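Local coordinates for cytokinesis protein 2 (Saccharomyces cerevisiae, PDB 4WPE), which mediates the cytoskeletal rearrangements of cytokinesis in budding yeast, forming rings that coincide first with the septins and later with the medial actin ring, at residues A[116-121]-A[220-225]. Residues are numbered along the deposited sequence; the frame is centred on the assembly and turned at random.
Sequences ANLQAR and QEMENA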
loop_
_atom_site.group_PDB
_atom_site.type_symbol
_atom_site.label_atom_id
_atom_site.label_comp_id
_atom_site.label_asym_id
_atom_site.label_seq_id
_atom_site.Cartn_x
_atom_site.Cartn_y
_atom_site.Cartn_z
ATOM N N ALA A 116 -14.319 18.307 -17.977
ATOM C CA ALA A 116 -14.653 19.725 -18.032
ATOM C C ALA A 116 -14.966 20.151 -19.465
ATOM O O ALA A 116 -15.784 21.047 -19.700
ATOM C CB ALA A 116 -13.517 20.559 -17.461
ATOM N N ASN A 117 -14.315 19.495 -20.419
ATOM C CA ASN A 117 -14.517 19.794 -21.831
ATOM C C ASN A 117 -15.819 19.209 -22.363
ATOM O O ASN A 117 -16.471 19.811 -23.213
ATOM C CB ASN A 117 -13.331 19.282 -22.647
ATOM C CG ASN A 117 -12.059 20.049 -22.355
ATOM O OD1 ASN A 117 -12.106 21.228 -22.003
ATOM N ND2 ASN A 117 -10.915 19.390 -22.501
ATOM N N LEU A 118 -16.193 18.034 -21.866
ATOM C CA LEU A 118 -17.487 17.452 -22.197
ATOM C C LEU A 118 -18.596 18.381 -21.727
ATOM O O LEU A 118 -19.540 18.662 -22.466
ATOM C CB LEU A 118 -17.654 16.073 -21.562
ATOM C CG LEU A 118 -17.024 14.882 -22.282
ATOM C CD1 LEU A 118 -17.671 13.592 -21.805
ATOM C CD2 LEU A 118 -17.151 15.027 -23.788
ATOM N N GLN A 119 -18.462 18.857 -20.492
ATOM C CA GLN A 119 -19.417 19.791 -19.906
ATOM C C GLN A 119 -19.566 21.055 -20.753
ATOM O O GLN A 119 -20.675 21.547 -20.956
ATOM C CB GLN A 119 -18.989 20.159 -18.485
ATOM C CG GLN A 119 -19.859 21.211 -17.821
ATOM C CD GLN A 119 -21.301 20.772 -17.684
ATOM O OE1 GLN A 119 -21.581 19.608 -17.398
ATOM N NE2 GLN A 119 -22.227 21.702 -17.889
ATOM N N ALA A 120 -18.447 21.575 -21.247
ATOM C CA ALA A 120 -18.474 22.781 -22.066
ATOM C C ALA A 120 -19.259 22.548 -23.351
ATOM O O ALA A 120 -20.086 23.373 -23.740
ATOM C CB ALA A 120 -17.060 23.242 -22.385
ATOM N N ARG A 121 -19.006 21.419 -24.005
ATOM C CA ARG A 121 -19.700 21.094 -25.243
ATOM C C ARG A 121 -21.180 20.854 -24.981
ATOM O O ARG A 121 -22.034 21.293 -25.752
ATOM C CB ARG A 121 -19.089 19.864 -25.916
ATOM C CG ARG A 121 -19.819 19.456 -27.185
ATOM C CD ARG A 121 -19.172 18.276 -27.888
ATOM N NE ARG A 121 -19.727 18.096 -29.227
ATOM C CZ ARG A 121 -19.444 17.073 -30.028
ATOM N NH1 ARG A 121 -18.611 16.125 -29.624
ATOM N NH2 ARG A 121 -19.999 16.997 -31.232
ATOM N N GLN A 220 -24.720 11.448 -29.544
ATOM C CA GLN A 220 -24.271 10.062 -29.597
ATOM C C GLN A 220 -22.750 9.986 -29.710
ATOM O O GLN A 220 -22.133 9.020 -29.270
ATOM C CB GLN A 220 -24.939 9.337 -30.766
ATOM C CG GLN A 220 -24.559 7.878 -30.894
ATOM C CD GLN A 220 -25.290 7.188 -32.023
ATOM O OE1 GLN A 220 -26.479 7.420 -32.239
ATOM N NE2 GLN A 220 -24.579 6.340 -32.759
ATOM N N GLU A 221 -22.150 11.016 -30.295
ATOM C CA GLU A 221 -20.699 11.100 -30.382
ATOM C C GLU A 221 -20.113 11.492 -29.031
ATOM O O GLU A 221 -19.034 11.032 -28.658
ATOM C CB GLU A 221 -20.278 12.103 -31.458
ATOM C CG GLU A 221 -18.785 12.385 -31.502
ATOM C CD GLU A 221 -18.415 13.398 -32.567
ATOM O OE1 GLU A 221 -18.516 13.065 -33.768
ATOM O OE2 GLU A 221 -18.030 14.528 -32.204
HETATM N N MSE A 222 -20.830 12.343 -28.303
HETATM C CA MSE A 222 -20.407 12.762 -26.970
HETATM C C MSE A 222 -20.333 11.580 -26.012
HETATM O O MSE A 222 -19.307 11.347 -25.371
HETATM C CB MSE A 222 -21.362 13.810 -26.400
HETATM C CG MSE A 222 -21.277 15.172 -27.052
HETATM SE SE MSE A 222 -21.983 16.531 -25.856
HETATM C CE MSE A 222 -20.681 16.351 -24.417
ATOM N N GLU A 223 -21.435 10.845 -25.915
ATOM C CA GLU A 223 -21.509 9.698 -25.026
ATOM C C GLU A 223 -20.496 8.635 -25.427
ATOM O O GLU A 223 -19.823 8.062 -24.572
ATOM C CB GLU A 223 -22.924 9.112 -25.019
ATOM C CG GLU A 223 -23.107 7.919 -24.087
ATOM C CD GLU A 223 -23.113 8.299 -22.609
ATOM O OE1 GLU A 223 -23.038 9.506 -22.288
ATOM O OE2 GLU A 223 -23.195 7.381 -21.764
ATOM N N ASN A 224 -20.380 8.382 -26.727
ATOM C CA ASN A 224 -19.417 7.405 -27.225
ATOM C C ASN A 224 -17.989 7.789 -26.849
ATOM O O ASN A 224 -17.178 6.934 -26.492
ATOM C CB ASN A 224 -19.534 7.253 -28.742
ATOM C CG ASN A 224 -18.759 6.060 -29.267
ATOM O OD1 ASN A 224 -17.551 6.137 -29.492
ATOM N ND2 ASN A 224 -19.453 4.946 -29.459
ATOM N N ALA A 225 -17.692 9.082 -26.925
ATOM C CA ALA A 225 -16.376 9.586 -26.556
ATOM C C ALA A 225 -16.194 9.554 -25.044
ATOM O O ALA A 225 -15.073 9.484 -24.551
ATOM C CB ALA A 225 -16.174 10.997 -27.084
#
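R121 reaches across from helix 76-162 to E221 on helix 170-259 and closes a salt bridge there. One carboxylate oxygen does the work: NH1 of R121 donates to OE2 of E221 over 3.1 Å, and NH2 of R121 adds a weak second bond to the same OE2 at 3.3 Å. OE2 lies at the edge of the guanidinium, near its plane, and is met on its anti side; the two flat groups are turned 57° apart. With CG anti to the backbone N (chi1 178°) and the chain extended from there to NE, R121 reaches as far as the E221 carboxylate. NH2 also forms a salt bridge with E218, one turn before M222, so the cation is shared by two acids of the same helix. The two segments run antiparallel, their axes 11.4 Å apart, and belong to two of the long helices that build the elongated F-BAR bundle of this dimeric protein, close to the centre of the subunit. Beside the charged pair the contact is van der Waals packing. M222, a selenomethionine, slides past R121 in the opposite direction: its CG sits over one face of the guanidinium, 3.8 Å from NH1 of R121, while SE lies 3.9 Å from R121 CD. Bent at chi3 (63°), M222 brings CE to 3.8 Å from CD2 of L118, an apolar contact. Y122 and L125 of helix 76-162 also touch M222. A leucine in place of R121 would probably leave E221 and E218 without their shared cation and uncover part of the M222 chain.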